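Local coordinates for Poly(A) RNA polymerase protein 2 (Saccharomyces cerevisiae, PDB 3NYB) that probably adds poly(A) tails to RNA as the catalytic polymerase subunit of the TRAMP RNA surveillance complex, together with the zinc-knuckle protein Air2p, at residues Thr45-Thr48 / Ile49-Ala52; Glu37-Glu40 / Ile41-Thr45. The protein carries 1 engineered substitution. All coordinates share one frame; numbering follows the deposited sequence.

Overall arrangement
Both contacts are local ones along helix 36-54, and neither closes a loop, since in each the second segment follows the first without a gap. From the N terminus, contact 2 (37-40 with 41-45) comes first, near the start of the helix, and contact 1 (45-48 with 49-52) follows on the next turns. They meet end to end at Thr45, which they share, with their centres about 11 Å apart; neither nests in or crosses the other. The character of the helix changes on the way: contact 2 lies at the surface beside the loop residues Pro34 and Tyr68, whereas contact 1 is partly buried, packing on strands 121-127 and 132-137 of the palm sheet.

Contact 1 (Thr45-Thr48 / Ile49-Ala52); sequences TIST and IREA
Four successive i to i+4 hydrogen bonds join residues 45-48 to 49-52, from Ile49 N to Thr45 O (2.8 Å) through to Ala52 N and Thr48 O (3.1 Å), the last being the most bent, with an N-H...O angle of 143°. Arg50 folds its side chain back toward the preceding turn. Its CG stands anti to the backbone N, and a turn about the CG-CD bond (chi3 -65°) returns the guanidinium to the neighbourhood of Ile46 and Ser47: Arg50 NH1 comes 3.4 Å from Ser47 CA, and Arg50 NH2 lies 3.9 Å from Ile46 CG2. Ser47 OG sits at the guanidinium edge, in its plane, but 3.8 Å from Arg50 NH1. The charged end is held from outside, by a salt bridge from NE to Asp61 and a hydrogen bond from NH2 to Leu62 O, which probably fix the rotation of the group. Ile49 instead runs back beside the helix, its CG1 3.5 Å from Thr45 O, and reaches Phe125 and Ile134. Thr48 OG1 turns back to bond Gln44 O one turn earlier. This is an amphipathic alpha-helix packed on the mixed beta-sheet of a nucleotidyltransferase palm domain, with Thr45 and Ile49 facing the strands.

Contact 2 (Glu37-Glu40 / Ile41-Thr45); sequences EEIE and IRNQT
The guanidinium of Arg42 carries the methyl end of Ile39 over one face, with Ile39 CD1 3.7 Å from Arg42 NH1 and 4.1 Å from Arg42 CZ. With CG opposite its own backbone N (chi1 172°), the chain of Arg42 turns about the CG-CD bond (chi3 -48°), which brings its flat end back along the helix to the isoleucine. Its NH2 is hydrogen-bonded to Tyr73 OH, so the group is held by a polar partner as well as by the aliphatic one. Glu38 OE1, 5.8 Å from Arg42 NH2, makes no direct contact with it, though the opposite charges may attract weakly; that carboxylate is bonded to Ser35 N, just before the helix. The other branch of Ile39 serves the next residue: Ile39 CG2 lies 3.8 Å from Asn43 OD1, and the two side chains leave the helix alongside each other in a common direction.

On other sides of the helix, contacts are made to backbone oxygens. Gln44 CG passes 3.2 Å from Glu40 O, which also accepts the Gln44 N-H in the carbonyl plane. Ile41 CG1 similarly lies 3.5 Å from Glu37 O, the acceptor of a nearly straight bond from Ile41 N (N-H...O angle 173°). Glu40 extends its carboxylate to a salt bridge with Arg36.

These turns form the exposed beginning of helix 36-54, where Ile39 and Arg42 both rest against Pro34 in the loop after helix 17-31, and Arg42 also touches Tyr68 in the loop between strands 62-65 and 79-83.

Contact 1 (Thr45-Thr48 / Ile49-Ala52)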
ATOM      1  N   THR A  45     -24.472  -5.996 -11.371  1.00 33.59           N
ATOM      2  CA  THR A  45     -23.624  -6.753 -12.283  1.00 39.55           C
ATOM      3  C   THR A  45     -23.108  -8.020 -11.614  1.00 38.75           C
ATOM      4  O   THR A  45     -23.124  -9.090 -12.218  1.00 43.08           O
ATOM      5  CB  THR A  45     -22.459  -5.919 -12.855  1.00 37.50           C
ATOM      6  OG1 THR A  45     -21.380  -5.908 -11.926  1.00 57.27           O
ATOM      7  CG2 THR A  45     -22.905  -4.500 -13.137  1.00 29.81           C
ATOM      8  N   ILE A  46     -22.670  -7.901 -10.364  1.00 32.89           N
ATOM      9  CA  ILE A  46     -22.241  -9.072  -9.609  1.00 27.84           C
ATOM     10  C   ILE A  46     -23.371 -10.091  -9.559  1.00 29.01           C
ATOM     11  O   ILE A  46     -23.162 -11.279  -9.782  1.00 43.19           O
ATOM     12  CB  ILE A  46     -21.819  -8.711  -8.172  1.00 33.14           C
ATOM     13  CG1 ILE A  46     -20.573  -7.826  -8.186  1.00 38.21           C
ATOM     14  CG2 ILE A  46     -21.530  -9.958  -7.374  1.00 31.12           C
ATOM     15  CD1 ILE A  46     -19.397  -8.470  -8.839  1.00 33.43           C
ATOM     16  N   SER A  47     -24.579  -9.626  -9.274  1.00 38.13           N
ATOM     17  CA  SER A  47     -25.713 -10.533  -9.177  1.00 31.89           C
ATOM     18  C   SER A  47     -25.989 -11.159 -10.539  1.00 30.75           C
ATOM     19  O   SER A  47     -26.281 -12.347 -10.633  1.00 31.38           O
ATOM     20  CB  SER A  47     -26.953  -9.811  -8.651  1.00 32.03           C
ATOM     21  OG  SER A  47     -27.926 -10.747  -8.224  1.00 59.06           O
ATOM     22  N   THR A  48     -25.881 -10.349 -11.587  1.00 29.33           N
ATOM     23  CA  THR A  48     -26.055 -10.821 -12.954  1.00 29.15           C
ATOM     24  C   THR A  48     -25.047 -11.926 -13.263  1.00 38.66           C
ATOM     25  O   THR A  48     -25.370 -12.934 -13.886  1.00 46.53           O
ATOM     26  CB  THR A  48     -25.902  -9.659 -13.961  1.00 39.53           C
ATOM     27  OG1 THR A  48     -27.062  -8.820 -13.912  1.00 50.08           O
ATOM     28  CG2 THR A  48     -25.734 -10.177 -15.371  1.00 32.93           C
ATOM     29  N   ILE A  49     -23.817 -11.749 -12.808  1.00 38.98           N
ATOM     30  CA  ILE A  49     -22.807 -12.768 -13.044  1.00 46.53           C
ATOM     31  C   ILE A  49     -23.050 -14.013 -12.190  1.00 46.53           C
ATOM     32  O   ILE A  49     -22.868 -15.139 -12.660  1.00 35.31           O
ATOM     33  CB  ILE A  49     -21.392 -12.206 -12.844  1.00 43.07           C
ATOM     34  CG1 ILE A  49     -21.053 -11.274 -14.015  1.00 43.92           C
ATOM     35  CG2 ILE A  49     -20.376 -13.328 -12.754  1.00 25.40           C
ATOM     36  CD1 ILE A  49     -19.990 -10.259 -13.692  1.00 54.80           C
ATOM     37  N   ARG A  50     -23.471 -13.811 -10.944  1.00 47.01           N
ATOM     38  CA  ARG A  50     -23.817 -14.930 -10.073  1.00 44.64           C
ATOM     39  C   ARG A  50     -24.899 -15.750 -10.752  1.00 47.72           C
ATOM     40  O   ARG A  50     -24.814 -16.978 -10.836  1.00 45.98           O
ATOM     41  CB  ARG A  50     -24.302 -14.438  -8.708  1.00 38.66           C
ATOM     42  CG  ARG A  50     -24.733 -15.550  -7.757  1.00 44.55           C
ATOM     43  CD  ARG A  50     -25.317 -15.009  -6.442  1.00 39.16           C
ATOM     44  NE  ARG A  50     -24.317 -14.295  -5.654  1.00 41.72           N
ATOM     45  CZ  ARG A  50     -24.224 -12.967  -5.586  1.00 49.31           C
ATOM     46  NH1 ARG A  50     -25.081 -12.199  -6.257  1.00 45.02           N
ATOM     47  NH2 ARG A  50     -23.276 -12.405  -4.842  1.00 40.73           N
ATOM     48  N   GLU A  51     -25.905 -15.048 -11.261  1.00 50.03           N
ATOM     49  CA  GLU A  51     -27.033 -15.682 -11.922  1.00 45.67           C
ATOM     50  C   GLU A  51     -26.564 -16.492 -13.136  1.00 33.00           C
ATOM     51  O   GLU A  51     -27.092 -17.562 -13.413  1.00 37.14           O
ATOM     52  CB  GLU A  51     -28.092 -14.628 -12.277  1.00 53.61           C
ATOM     53  CG  GLU A  51     -29.266 -15.120 -13.105  1.00 77.53           C
ATOM     54  CD  GLU A  51     -29.302 -14.509 -14.501  1.00 97.20           C
ATOM     55  OE1 GLU A  51     -30.344 -14.645 -15.178  1.00 99.73           O
ATOM     56  OE2 GLU A  51     -28.298 -13.889 -14.921  1.00106.86           O
ATOM     57  N   ALA A  52     -25.546 -16.002 -13.832  1.00 28.32           N
ATOM     58  CA  ALA A  52     -24.987 -16.745 -14.963  1.00 47.89           C
ATOM     59  C   ALA A  52     -24.230 -17.999 -14.525  1.00 56.62           C
ATOM     60  O   ALA A  52     -24.112 -18.955 -15.290  1.00 70.52           O
ATOM     61  CB  ALA A  52     -24.087 -15.857 -15.812  1.00 43.20           C
TER

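Contact 2 (Glu37-Glu40 / Ile41-Thr45)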
ATOM      1  N   GLU A  37     -24.970   5.216  -6.291  1.00 34.36           N
ATOM      2  CA  GLU A  37     -25.265   4.693  -7.623  1.00 38.68           C
ATOM      3  C   GLU A  37     -24.197   3.681  -8.024  1.00 38.41           C
ATOM      4  O   GLU A  37     -24.493   2.594  -8.500  1.00 31.05           O
ATOM      5  CB  GLU A  37     -25.338   5.805  -8.667  1.00 59.32           C
ATOM      6  CG  GLU A  37     -26.467   6.801  -8.469  1.00 87.56           C
ATOM      7  CD  GLU A  37     -26.072   7.975  -7.584  1.00107.28           C
ATOM      8  OE1 GLU A  37     -25.224   7.796  -6.679  1.00104.71           O
ATOM      9  OE2 GLU A  37     -26.614   9.081  -7.799  1.00118.73           O
ATOM     10  N   GLU A  38     -22.944   4.044  -7.802  1.00 41.27           N
ATOM     11  CA  GLU A  38     -21.835   3.192  -8.174  1.00 33.50           C
ATOM     12  C   GLU A  38     -22.017   1.842  -7.513  1.00 35.47           C
ATOM     13  O   GLU A  38     -21.737   0.801  -8.102  1.00 36.72           O
ATOM     14  CB  GLU A  38     -20.543   3.828  -7.695  1.00 38.77           C
ATOM     15  CG  GLU A  38     -19.410   3.755  -8.674  1.00 51.10           C
ATOM     16  CD  GLU A  38     -18.433   4.894  -8.468  1.00 67.29           C
ATOM     17  OE1 GLU A  38     -18.446   5.482  -7.363  1.00 62.47           O
ATOM     18  OE2 GLU A  38     -17.668   5.208  -9.410  1.00 70.85           O
ATOM     19  N   ILE A  39     -22.495   1.866  -6.277  1.00 27.09           N
ATOM     20  CA  ILE A  39     -22.657   0.641  -5.521  1.00 23.36           C
ATOM     21  C   ILE A  39     -23.805  -0.162  -6.113  1.00 31.25           C
ATOM     22  O   ILE A  39     -23.703  -1.384  -6.274  1.00 26.50           O
ATOM     23  CB  ILE A  39     -22.972   0.923  -4.046  1.00 31.25           C
ATOM     24  CG1 ILE A  39     -21.809   1.646  -3.355  1.00 28.97           C
ATOM     25  CG2 ILE A  39     -23.326  -0.365  -3.345  1.00 11.94           C
ATOM     26  CD1 ILE A  39     -20.538   0.859  -3.321  1.00 25.61           C
ATOM     27  N   GLU A  40     -24.900   0.526  -6.433  1.00 28.65           N
ATOM     28  CA  GLU A  40     -26.085  -0.143  -6.960  1.00 30.34           C
ATOM     29  C   GLU A  40     -25.702  -0.955  -8.179  1.00 32.54           C
ATOM     30  O   GLU A  40     -25.977  -2.157  -8.249  1.00 35.44           O
ATOM     31  CB  GLU A  40     -27.192   0.869  -7.285  1.00 49.00           C
ATOM     32  CG  GLU A  40     -27.907   1.438  -6.041  1.00 72.18           C
ATOM     33  CD  GLU A  40     -28.700   2.726  -6.314  1.00 82.69           C
ATOM     34  OE1 GLU A  40     -28.820   3.127  -7.497  1.00 87.82           O
ATOM     35  OE2 GLU A  40     -29.202   3.339  -5.339  1.00 69.43           O
ATOM     36  N   ILE A  41     -25.035  -0.297  -9.124  1.00 16.57           N
ATOM     37  CA  ILE A  41     -24.600  -0.945 -10.346  1.00 22.33           C
ATOM     38  C   ILE A  41     -23.697  -2.141 -10.058  1.00 29.64           C
ATOM     39  O   ILE A  41     -23.869  -3.215 -10.628  1.00 29.49           O
ATOM     40  CB  ILE A  41     -23.843   0.038 -11.249  1.00 27.15           C
ATOM     41  CG1 ILE A  41     -24.776   1.167 -11.684  1.00 41.42           C
ATOM     42  CG2 ILE A  41     -23.311  -0.692 -12.456  1.00 20.73           C
ATOM     43  CD1 ILE A  41     -24.061   2.352 -12.287  1.00 51.51           C
ATOM     44  N   ARG A  42     -22.733  -1.952  -9.167  1.00 24.72           N
ATOM     45  CA  ARG A  42     -21.812  -3.023  -8.844  1.00 19.06           C
ATOM     46  C   ARG A  42     -22.585  -4.250  -8.368  1.00 26.39           C
ATOM     47  O   ARG A  42     -22.328  -5.363  -8.815  1.00 34.48           O
ATOM     48  CB  ARG A  42     -20.803  -2.567  -7.800  1.00 19.05           C
ATOM     49  CG  ARG A  42     -19.931  -3.676  -7.268  1.00 33.61           C
ATOM     50  CD  ARG A  42     -19.005  -3.178  -6.162  1.00 36.49           C
ATOM     51  NE  ARG A  42     -18.308  -1.942  -6.512  1.00 35.52           N
ATOM     52  CZ  ARG A  42     -17.745  -1.143  -5.619  1.00 35.33           C
ATOM     53  NH1 ARG A  42     -17.810  -1.454  -4.328  1.00 34.97           N
ATOM     54  NH2 ARG A  42     -17.129  -0.034  -6.009  1.00 23.57           N
ATOM     55  N   ASN A  43     -23.552  -4.051  -7.485  1.00 13.02           N
ATOM     56  CA  ASN A  43     -24.353  -5.179  -7.002  1.00 28.60           C
ATOM     57  C   ASN A  43     -25.149  -5.862  -8.117  1.00 32.49           C
ATOM     58  O   ASN A  43     -25.194  -7.081  -8.186  1.00 37.73           O
ATOM     59  CB  ASN A  43     -25.260  -4.761  -5.839  1.00 22.08           C
ATOM     60  CG  ASN A  43     -24.473  -4.440  -4.580  1.00 40.32           C
ATOM     61  OD1 ASN A  43     -24.957  -3.751  -3.687  1.00 38.07           O
ATOM     62  ND2 ASN A  43     -23.243  -4.938  -4.509  1.00 50.81           N
ATOM     63  N   GLN A  44     -25.755  -5.073  -8.996  1.00 29.35           N
ATOM     64  CA  GLN A  44     -26.498  -5.625 -10.113  1.00 28.37           C
ATOM     65  C   GLN A  44     -25.623  -6.519 -10.957  1.00 37.74           C
ATOM     66  O   GLN A  44     -25.986  -7.662 -11.248  1.00 41.91           O
ATOM     67  CB  GLN A  44     -27.023  -4.516 -11.007  1.00 41.55           C
ATOM     68  CG  GLN A  44     -27.942  -3.540 -10.320  1.00 67.19           C
ATOM     69  CD  GLN A  44     -28.470  -2.497 -11.288  1.00 75.59           C
ATOM     70  OE1 GLN A  44     -28.371  -2.668 -12.510  1.00 76.02           O
ATOM     71  NE2 GLN A  44     -29.032  -1.409 -10.753  1.00 68.26           N
ATOM     72  N   THR A  45     -24.472  -5.996 -11.371  1.00 33.59           N
ATOM     73  CA  THR A  45     -23.624  -6.753 -12.283  1.00 39.55           C
ATOM     74  C   THR A  45     -23.108  -8.020 -11.614  1.00 38.75           C
ATOM     75  O   THR A  45     -23.124  -9.090 -12.218  1.00 43.08           O
ATOM     76  CB  THR A  45     -22.459  -5.919 -12.855  1.00 37.50           C
ATOM     77  OG1 THR A  45     -21.380  -5.908 -11.926  1.00 57.27           O
ATOM     78  CG2 THR A  45     -22.905  -4.500 -13.137  1.00 29.81           C
TER